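Local coordinates for protein putative alpha-galactosidase (Bacteroides fragilis, PDB 4NZJ) that probably hydrolyses terminal, non-reducing alpha-D-galactose residues from alpha-D-galactosides, as a family 27 glycoside hydrolase, at residues E116-Q121 with D363-N368; D124-N129 with S137-D142; F31-S36 with V73-E78. One frame throughout, in Å; residues are numbered along the deposited sequence.

Contact 1. Residues E116-Q121 with D363-N368; sequences EELVLQ and DVRNMN
Arg-365 lays the edge of its guanidinium group against the side-chain amide of Gln-121, the two flat groups turned only 23° from coplanar. Arg-365 NH1 donates to Gln-121 OE1 over 2.9 Å; the oxygen lies almost exactly in the guanidinium plane, whereas on the amide side the nitrogen sits tilted from the carbonyl plane, with a C=O...N angle of 156°. Lower down, Gln-121 CB meets the aliphatic CD of Arg-365 at 3.9 Å. Leu-118, one helical turn before Gln-121, brings its CD2 methyl obliquely to within 3.4 Å of Arg-365 NH1. The helix 116-128 is thereby joined to the loop that follows strand 358-360, the last strand of the TIM barrel, at the barrel's surface; Phe-110 of helix 107-110 touches both Leu-118 and Arg-365. Within the loop, Asp-363 to Asn-366 form a type I turn, and Asp-363 fixes the arginine. Bent at chi3 (-60°), the Arg-365 chain folds back to grip the carboxylate side-on: NE donates to the syn lone pair of Asp-363 OD1 in a nearly straight bond of 2.9 Å, and NH2 forms a salt bridge with OD2 over an equal 2.9 Å. Asp-363 OD1 also accepts the backbone N of Arg-365 from above the carboxylate plane, closing an Asx turn. With NE and NH2 both taken by the aspartate, the guanidinium has little freedom to rotate, and NH1 is held facing the helix. In one of two modelled conformers, Glu-117 OE2 accepts from Gln-121 NE2 at 2.9 Å, a doubtful hold on the amide.

Contact 2. Residues D124-N129 with S137-D142; sequences DAMITN and SYINID
Met-126, a selenomethionine, overlaps the end of Ile-139 with its selenium: SE lies 3.8 Å from Ile-139 CG1 and 3.9 Å from CD1. The two side chains run past one another in opposite directions, so the selenium rests along the CG1-CD1 arm of Ile-139 instead of meeting it head-on. The Met-126 chain is extended at chi2 and bends at chi3 (71°), which carries Met-126 CE on toward the strand backbone, 4.2 Å from Tyr-138 O. This is helix-on-strand packing in the TIM barrel: strand 138-140 follows helix 116-128 in the chain and lies between strands 102-105 and 180-186 in the parallel sheet. Ile-139 points out of the barrel toward the helix, while the CB of Tyr-138 is directed away from it. No hydrogen bond joins the two segments, and the contact is buried and apolar. Val-119 and Ala-123, on earlier turns of the same helix, also touch Ile-139, and Phe-179 adds a further contact from the loop before strand 180-186. Backbone hydrogen bonds link Tyr-138 with Met-102 and Trp-104 of the adjoining strand.

Contact 3. Residues F31-S36 with V73-E78; sequences FYIPTS and VTLKAE
Ile-33 and Leu-75 reach toward each other tip to tip across the interior of the N-terminal Ig-like domain, where two beta-sheets pack face to face as a sandwich. Strand 28-36 belongs to the antiparallel sheet with 14-15 and 60-64, and strand 69-79 to the sheet with 82-92 and 42-46. No hydrogen bond crosses between the segments; the contact is made by side chains. On the packed side, Leu-75 CD1 faces Ile-33 CG2 at 4.0 Å and CG1 at 4.1 Å, while Leu-75 CD2 meets the Ile-33 CD1 methyl at 4.0 Å. Both branches of the isoleucine are therefore engaged by the forked end of the leucine. Two residues further along each chain the gap is bridged more closely: Thr-35 CG2 approaches Ala-77 CB at 3.7 Å, in step with the shorter CA separation there. Ile-15, from strand 14-15, touches Ile-33, Leu-75 and Ala-77, and Trp-43 lies against Ile-33.

The alternate residues of strand 73-78 behave differently. Lys-76 and Glu-78 have their CB atoms directed away from the other sheet and are partly exposed. Lys-76, fully extended, brings NZ to 3.1 Å from Glu-78 OE2, approaching from above the carboxylate plane. This salt bridge belongs to one of two Glu-78 conformers and is doubtful as a lasting pair; it lies beside Ser-44 and Gln-42 of strand 42-46.

Thr-35 has a polar branch as well as its buried methyl. With CG2 placed anti to the backbone N and directed at Ala-77, the hydroxyl is turned back beside its own chain. There Thr-35 OG1 takes part in a hydrogen bond with Trp-43 NE1 and donates to the backbone O of Ile-33 over 2.7 Å, from above the carbonyl plane.

Overall arrangement
From the N terminus, contact 3 comes first: 31-36 and 73-78 close a loop of 36 intervening residues and join the two sheets of the Ig-like domain before the barrel begins. Contacts 1 and 2 follow in series with it, sharing helix 116-128. Contact 2 closes a short loop, packing that helix on barrel strand 138-140, and is nested inside the 241-residue loop of contact 1, which ties the same helix to the segment after the eighth strand, 358-360. Their centres are about 7 Å apart and they touch, Val-364 packing on Met-126. The centre of contact 3 lies about 19 Å from that of contact 2 and about 25 Å from that of contact 1.

Contact 1. Residues E116-Q121 with D363-N368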
loop_
_atom_site.group_PDB
_atom_site.type_symbol
_atom_site.label_atom_id
_atom_site.label_comp_id
_atom_site.label_asym_id
_atom_site.label_seq_id
_atom_site.Cartn_x
_atom_site.Cartn_y
_atom_site.Cartn_z
ATOM N N GLU A 116 -20.849 3.847 -9.051
ATOM C CA GLU A 116 -20.213 2.906 -9.972
ATOM C C GLU A 116 -19.379 3.658 -10.998
ATOM O O GLU A 116 -18.205 3.336 -11.206
ATOM C CB GLU A 116 -21.282 2.079 -10.692
ATOM C CG GLU A 116 -20.756 1.188 -11.817
ATOM C CD GLU A 116 -21.829 0.818 -12.821
ATOM O OE1 GLU A 116 -22.560 -0.163 -12.591
ATOM O OE2 GLU A 116 -21.937 1.503 -13.858
ATOM N N GLU A 117 -19.995 4.655 -11.629
ATOM C CA GLU A 117 -19.334 5.436 -12.679
ATOM C C GLU A 117 -18.013 6.020 -12.192
ATOM O O GLU A 117 -17.007 5.982 -12.904
ATOM C CB GLU A 117 -20.252 6.559 -13.179
ATOM C CG GLU A 117 -19.601 7.544 -14.148
ATOM C CD GLU A 117 -19.184 6.900 -15.457
ATOM O OE1 GLU A 117 -19.771 5.860 -15.815
ATOM O OE2 GLU A 117 -18.283 7.442 -16.138
ATOM N N LEU A 118 -18.014 6.558 -10.981
ATOM C CA LEU A 118 -16.828 7.211 -10.446
ATOM C C LEU A 118 -15.717 6.225 -10.058
ATOM O O LEU A 118 -14.534 6.542 -10.194
ATOM C CB LEU A 118 -17.218 8.123 -9.275
ATOM C CG LEU A 118 -18.129 9.277 -9.709
ATOM C CD1 LEU A 118 -18.746 9.976 -8.504
ATOM C CD2 LEU A 118 -17.398 10.282 -10.588
ATOM N N VAL A 119 -16.077 5.033 -9.587
ATOM C CA VAL A 119 -15.078 3.997 -9.346
ATOM C C VAL A 119 -14.422 3.584 -10.678
ATOM O O VAL A 119 -13.203 3.431 -10.751
ATOM C CB VAL A 119 -15.678 2.748 -8.674
ATOM C CG1 VAL A 119 -14.627 1.657 -8.524
ATOM C CG2 VAL A 119 -16.251 3.101 -7.308
ATOM N N LEU A 120 -15.238 3.386 -11.707
ATOM C CA LEU A 120 -14.738 2.961 -13.017
ATOM C C LEU A 120 -13.827 4.021 -13.630
ATOM O O LEU A 120 -12.783 3.692 -14.199
ATOM C CB LEU A 120 -15.890 2.632 -13.968
ATOM C CG LEU A 120 -16.402 1.188 -13.962
ATOM C CD1 LEU A 120 -16.485 0.587 -12.572
ATOM C CD2 LEU A 120 -17.735 1.090 -14.685
ATOM N N GLN A 121 -14.209 5.289 -13.495
ATOM C CA GLN A 121 -13.358 6.395 -13.948
ATOM C C GLN A 121 -12.016 6.391 -13.228
ATOM O O GLN A 121 -10.978 6.677 -13.820
ATOM C CB GLN A 121 -14.037 7.739 -13.701
ATOM C CG GLN A 121 -15.140 8.086 -14.674
ATOM C CD GLN A 121 -15.720 9.460 -14.410
ATOM O OE1 GLN A 121 -15.101 10.295 -13.746
ATOM N NE2 GLN A 121 -16.911 9.708 -14.937
ATOM N N ASP A 363 -7.658 12.418 -5.414
ATOM C CA ASP A 363 -8.443 12.132 -6.608
ATOM C C ASP A 363 -7.464 11.799 -7.722
ATOM O O ASP A 363 -6.807 12.688 -8.262
ATOM C CB ASP A 363 -9.301 13.341 -6.987
ATOM C CG ASP A 363 -10.267 13.058 -8.139
ATOM O OD1 ASP A 363 -10.175 11.999 -8.800
ATOM O OD2 ASP A 363 -11.147 13.909 -8.381
ATOM N N VAL A 364 -7.376 10.525 -8.077
ATOM C CA VAL A 364 -6.350 10.083 -9.023
ATOM C C VAL A 364 -6.709 10.331 -10.494
ATOM O O VAL A 364 -5.925 10.016 -11.385
ATOM C CB VAL A 364 -5.944 8.601 -8.790
ATOM C CG1 VAL A 364 -5.339 8.423 -7.405
ATOM C CG2 VAL A 364 -7.123 7.667 -8.986
ATOM N N ARG A 365 -7.878 10.920 -10.750
ATOM C CA ARG A 365 -8.302 11.225 -12.114
ATOM C C ARG A 365 -7.687 12.505 -12.679
ATOM O O ARG A 365 -7.604 12.650 -13.899
ATOM C CB ARG A 365 -9.818 11.383 -12.175
ATOM C CG ARG A 365 -10.616 10.157 -11.756
ATOM C CD ARG A 365 -12.096 10.486 -11.691
ATOM N NE ARG A 365 -12.356 11.543 -10.716
ATOM C CZ ARG A 365 -13.498 12.220 -10.608
ATOM N NH1 ARG A 365 -14.525 11.974 -11.413
ATOM N NH2 ARG A 365 -13.603 13.168 -9.685
ATOM N N ASN A 366 -7.285 13.433 -11.809
ATOM C CA ASN A 366 -6.871 14.766 -12.253
ATOM C C ASN A 366 -5.668 15.308 -11.478
ATOM O O ASN A 366 -5.617 16.489 -11.117
ATOM C CB ASN A 366 -8.066 15.728 -12.176
ATOM C CG ASN A 366 -8.879 15.542 -10.909
ATOM O OD1 ASN A 366 -8.338 15.595 -9.805
ATOM N ND2 ASN A 366 -10.186 15.302 -11.063
HETATM N N MSE A 367 -4.684 14.451 -11.253
HETATM C CA MSE A 367 -3.484 14.887 -10.549
HETATM C C MSE A 367 -2.547 15.584 -11.487
HETATM O O MSE A 367 -2.610 15.401 -12.709
HETATM C CB MSE A 367 -2.802 13.712 -9.887
HETATM C CG MSE A 367 -3.767 13.176 -8.848
HETATM SE SE MSE A 367 -2.826 11.911 -7.702
HETATM C CE MSE A 367 -2.598 10.458 -9.011
ATOM N N ASN A 368 -1.690 16.427 -10.921
ATOM C CA ASN A 368 -0.685 17.088 -11.744
ATOM C C ASN A 368 0.583 16.250 -11.831
ATOM O O ASN A 368 0.760 15.265 -11.097
ATOM C CB ASN A 368 -0.406 18.525 -11.284
ATOM C CG ASN A 368 0.147 18.608 -9.875
ATOM O OD1 ASN A 368 0.753 17.668 -9.365
ATOM N ND2 ASN A 368 -0.052 19.760 -9.242
#

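Contact 2. Residues D124-N129 with S137-D142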
loop_
_atom_site.group_PDB
_atom_site.type_symbol
_atom_site.label_atom_id
_atom_site.label_comp_id
_atom_site.label_asym_id
_atom_site.label_seq_id
_atom_site.Cartn_x
_atom_site.Cartn_y
_atom_site.Cartn_z
ATOM N N ASP A 124 -9.909 3.556 -14.649
ATOM C CA ASP A 124 -9.423 3.955 -15.973
ATOM C C ASP A 124 -8.234 4.916 -15.859
ATOM O O ASP A 124 -7.253 4.801 -16.600
ATOM C CB ASP A 124 -10.537 4.638 -16.768
ATOM C CG ASP A 124 -11.643 3.683 -17.203
ATOM O OD1 ASP A 124 -11.501 2.454 -17.056
ATOM O OD2 ASP A 124 -12.671 4.179 -17.716
ATOM N N ALA A 125 -8.329 5.859 -14.926
ATOM C CA ALA A 125 -7.272 6.852 -14.734
ATOM C C ALA A 125 -5.988 6.218 -14.208
ATOM O O ALA A 125 -4.893 6.620 -14.593
ATOM C CB ALA A 125 -7.740 7.952 -13.794
HETATM N N MSE A 126 -6.123 5.223 -13.336
HETATM C CA MSE A 126 -4.956 4.530 -12.778
HETATM C C MSE A 126 -4.229 3.737 -13.843
HETATM O O MSE A 126 -3.008 3.548 -13.766
HETATM C CB MSE A 126 -5.383 3.651 -11.607
HETATM C CG MSE A 126 -5.676 4.539 -10.403
HETATM SE SE MSE A 126 -6.552 3.562 -8.937
HETATM C CE MSE A 126 -5.035 2.470 -8.334
ATOM N N ILE A 127 -4.955 3.279 -14.857
ATOM C CA ILE A 127 -4.321 2.630 -16.004
ATOM C C ILE A 127 -3.507 3.635 -16.813
ATOM O O ILE A 127 -2.352 3.378 -17.159
ATOM C CB ILE A 127 -5.361 1.941 -16.912
ATOM C CG1 ILE A 127 -6.017 0.778 -16.160
ATOM C CG2 ILE A 127 -4.719 1.448 -18.208
ATOM C CD1 ILE A 127 -7.182 0.162 -16.893
ATOM N N THR A 128 -4.109 4.781 -17.113
ATOM C CA THR A 128 -3.493 5.740 -18.024
ATOM C C THR A 128 -2.511 6.708 -17.360
ATOM O O THR A 128 -1.701 7.319 -18.062
ATOM C CB THR A 128 -4.560 6.538 -18.800
ATOM O OG1 THR A 128 -5.397 7.246 -17.882
ATOM C CG2 THR A 128 -5.417 5.598 -19.620
ATOM N N ASN A 129 -2.555 6.853 -16.036
ATOM C CA ASN A 129 -1.641 7.791 -15.369
ATOM C C ASN A 129 -0.325 7.169 -14.903
ATOM O O ASN A 129 0.544 7.881 -14.417
ATOM C CB ASN A 129 -2.327 8.568 -14.228
ATOM C CG ASN A 129 -2.635 7.721 -13.004
ATOM O OD1 ASN A 129 -2.168 6.592 -12.849
ATOM N ND2 ASN A 129 -3.441 8.284 -12.110
ATOM N N SER A 137 -2.694 -1.440 -7.073
ATOM C CA SER A 137 -3.655 -2.458 -7.523
ATOM C C SER A 137 -5.004 -2.463 -6.792
ATOM O O SER A 137 -5.996 -2.955 -7.347
ATOM C CB SER A 137 -3.011 -3.848 -7.440
ATOM O OG SER A 137 -2.654 -4.184 -6.107
ATOM N N TYR A 138 -5.051 -1.944 -5.566
ATOM C CA TYR A 138 -6.289 -1.934 -4.776
ATOM C C TYR A 138 -7.099 -0.663 -5.015
ATOM O O TYR A 138 -6.566 0.451 -4.970
ATOM C CB TYR A 138 -5.997 -2.112 -3.275
ATOM C CG TYR A 138 -5.587 -3.525 -2.947
ATOM C CD1 TYR A 138 -6.534 -4.490 -2.612
ATOM C CD2 TYR A 138 -4.256 -3.908 -3.010
ATOM C CE1 TYR A 138 -6.162 -5.793 -2.341
ATOM C CE2 TYR A 138 -3.871 -5.209 -2.749
ATOM C CZ TYR A 138 -4.821 -6.147 -2.406
ATOM O OH TYR A 138 -4.424 -7.438 -2.148
ATOM N N ILE A 139 -8.388 -0.847 -5.284
ATOM C CA ILE A 139 -9.340 0.247 -5.406
ATOM C C ILE A 139 -10.401 -0.010 -4.341
ATOM O O ILE A 139 -11.159 -0.964 -4.433
ATOM C CB ILE A 139 -9.931 0.302 -6.825
ATOM C CG1 ILE A 139 -8.812 0.680 -7.800
ATOM C CG2 ILE A 139 -11.088 1.291 -6.919
ATOM C CD1 ILE A 139 -9.231 0.745 -9.249
ATOM N N ASN A 140 -10.411 0.825 -3.311
ATOM C CA ASN A 140 -11.164 0.542 -2.094
ATOM C C ASN A 140 -12.370 1.457 -1.924
ATOM O O ASN A 140 -12.232 2.674 -1.736
ATOM C CB ASN A 140 -10.244 0.642 -0.876
ATOM C CG ASN A 140 -9.120 -0.387 -0.890
ATOM O OD1 ASN A 140 -9.163 -1.382 -1.614
ATOM N ND2 ASN A 140 -8.104 -0.151 -0.074
ATOM N N ILE A 141 -13.551 0.852 -1.984
ATOM C CA ILE A 141 -14.806 1.512 -1.662
ATOM C C ILE A 141 -14.842 1.671 -0.147
ATOM O O ILE A 141 -14.551 0.727 0.593
ATOM C CB ILE A 141 -16.011 0.663 -2.143
ATOM C CG1 ILE A 141 -15.991 0.550 -3.667
ATOM C CG2 ILE A 141 -17.333 1.245 -1.665
ATOM C CD1 ILE A 141 -17.060 -0.360 -4.236
ATOM N N ASP A 142 -15.188 2.866 0.310
ATOM C CA ASP A 142 -15.253 3.147 1.737
ATOM C C ASP A 142 -16.715 3.152 2.215
ATOM O O ASP A 142 -17.542 2.422 1.673
ATOM C CB ASP A 142 -14.508 4.452 2.047
ATOM C CG ASP A 142 -13.960 4.487 3.472
ATOM O OD1 ASP A 142 -12.884 3.894 3.723
ATOM O OD2 ASP A 142 -14.620 5.095 4.340
#

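Contact 3. Residues F31-S36 with V73-E78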
loop_
_atom_site.group_PDB
_atom_site.type_symbol
_atom_site.label_atom_id
_atom_site.label_comp_id
_atom_site.label_asym_id
_atom_site.label_seq_id
_atom_site.Cartn_x
_atom_site.Cartn_y
_atom_site.Cartn_z
ATOM N N PHE A 31 -3.057 -11.122 -11.181
ATOM C CA PHE A 31 -1.902 -10.248 -11.053
ATOM C C PHE A 31 -1.564 -9.604 -12.385
ATOM O O PHE A 31 -1.185 -10.288 -13.338
ATOM C CB PHE A 31 -0.682 -11.017 -10.544
ATOM C CG PHE A 31 0.522 -10.151 -10.318
ATOM C CD1 PHE A 31 0.535 -9.230 -9.283
ATOM C CD2 PHE A 31 1.642 -10.252 -11.140
ATOM C CE1 PHE A 31 1.645 -8.425 -9.067
ATOM C CE2 PHE A 31 2.754 -9.452 -10.928
ATOM C CZ PHE A 31 2.755 -8.539 -9.888
ATOM N N TYR A 32 -1.712 -8.286 -12.445
ATOM C CA TYR A 32 -1.214 -7.526 -13.577
ATOM C C TYR A 32 0.269 -7.269 -13.343
ATOM O O TYR A 32 0.665 -6.827 -12.266
ATOM C CB TYR A 32 -1.961 -6.196 -13.733
ATOM C CG TYR A 32 -1.338 -5.267 -14.749
ATOM C CD1 TYR A 32 -1.533 -5.463 -16.114
ATOM C CD2 TYR A 32 -0.533 -4.206 -14.351
ATOM C CE1 TYR A 32 -0.958 -4.618 -17.052
ATOM C CE2 TYR A 32 0.038 -3.357 -15.281
ATOM C CZ TYR A 32 -0.176 -3.570 -16.632
ATOM O OH TYR A 32 0.395 -2.745 -17.575
ATOM N N ILE A 33 1.075 -7.544 -14.361
ATOM C CA ILE A 33 2.519 -7.366 -14.263
ATOM C C ILE A 33 2.844 -5.883 -14.462
ATOM O O ILE A 33 2.772 -5.387 -15.583
ATOM C CB ILE A 33 3.264 -8.212 -15.306
ATOM C CG1 ILE A 33 2.922 -9.700 -15.135
ATOM C CG2 ILE A 33 4.770 -7.979 -15.195
ATOM C CD1 ILE A 33 3.245 -10.539 -16.353
ATOM N N PRO A 34 3.191 -5.162 -13.376
ATOM C CA PRO A 34 3.397 -3.726 -13.537
ATOM C C PRO A 34 4.647 -3.466 -14.358
ATOM O O PRO A 34 5.733 -3.903 -13.984
ATOM C CB PRO A 34 3.559 -3.221 -12.091
ATOM C CG PRO A 34 3.173 -4.368 -11.208
ATOM C CD PRO A 34 3.523 -5.586 -12.006
ATOM N N THR A 35 4.484 -2.782 -15.485
ATOM C CA THR A 35 5.556 -2.674 -16.472
ATOM C C THR A 35 5.655 -1.274 -17.068
ATOM O O THR A 35 4.737 -0.812 -17.749
ATOM C CB THR A 35 5.359 -3.693 -17.617
ATOM O OG1 THR A 35 4.966 -4.959 -17.076
ATOM C CG2 THR A 35 6.631 -3.869 -18.406
ATOM N N SER A 36 6.775 -0.603 -16.813
ATOM C CA SER A 36 7.048 0.677 -17.447
ATOM C C SER A 36 7.572 0.442 -18.858
ATOM O O SER A 36 8.077 -0.637 -19.168
ATOM C CB SER A 36 8.065 1.477 -16.631
ATOM O OG SER A 36 7.581 1.734 -15.331
ATOM N N VAL A 73 8.621 -17.968 -11.304
ATOM C CA VAL A 73 8.246 -17.765 -12.690
ATOM C C VAL A 73 9.177 -16.724 -13.297
ATOM O O VAL A 73 9.529 -15.748 -12.640
ATOM C CB VAL A 73 6.789 -17.263 -12.773
ATOM C CG1 VAL A 73 6.331 -17.125 -14.220
ATOM C CG2 VAL A 73 5.872 -18.208 -12.010
ATOM N N THR A 74 9.583 -16.931 -14.541
ATOM C CA THR A 74 10.386 -15.935 -15.243
ATOM C C THR A 74 9.487 -15.149 -16.191
ATOM O O THR A 74 8.936 -15.709 -17.135
ATOM C CB THR A 74 11.550 -16.587 -16.002
ATOM O OG1 THR A 74 12.351 -17.328 -15.077
ATOM C CG2 THR A 74 12.417 -15.531 -16.683
ATOM N N LEU A 75 9.329 -13.857 -15.914
ATOM C CA LEU A 75 8.479 -12.983 -16.714
ATOM C C LEU A 75 9.307 -12.228 -17.730
ATOM O O LEU A 75 10.445 -11.855 -17.457
ATOM C CB LEU A 75 7.761 -11.970 -15.830
ATOM C CG LEU A 75 6.948 -12.522 -14.664
ATOM C CD1 LEU A 75 6.409 -11.384 -13.817
ATOM C CD2 LEU A 75 5.828 -13.412 -15.177
ATOM N N LYS A 76 8.711 -11.980 -18.889
ATOM C CA LYS A 76 9.352 -11.225 -19.951
ATOM C C LYS A 76 8.365 -10.210 -20.520
ATOM O O LYS A 76 7.215 -10.541 -20.794
ATOM C CB LYS A 76 9.829 -12.175 -21.049
ATOM C CG LYS A 76 10.652 -11.521 -22.140
ATOM C CD LYS A 76 11.126 -12.567 -23.137
ATOM C CE LYS A 76 11.994 -11.953 -24.221
ATOM N NZ LYS A 76 12.194 -12.885 -25.366
ATOM N N ALA A 77 8.818 -8.969 -20.663
ATOM C CA ALA A 77 8.046 -7.921 -21.312
ATOM C C ALA A 77 8.869 -7.425 -22.482
ATOM O O ALA A 77 10.076 -7.231 -22.337
ATOM C CB ALA A 77 7.769 -6.790 -20.339
ATOM N N GLU A 78 8.217 -7.233 -23.631
ATOM C CA GLU A 78 8.883 -6.822 -24.868
ATOM C C GLU A 78 8.137 -5.672 -25.537
ATOM O O GLU A 78 6.914 -5.718 -25.657
ATOM C CB GLU A 78 8.920 -7.983 -25.869
ATOM C CG GLU A 78 9.517 -9.282 -25.359
ATOM C CD GLU A 78 9.362 -10.416 -26.360
ATOM O OE1 GLU A 78 8.214 -10.849 -26.607
ATOM O OE2 GLU A 78 10.389 -10.874 -26.904
#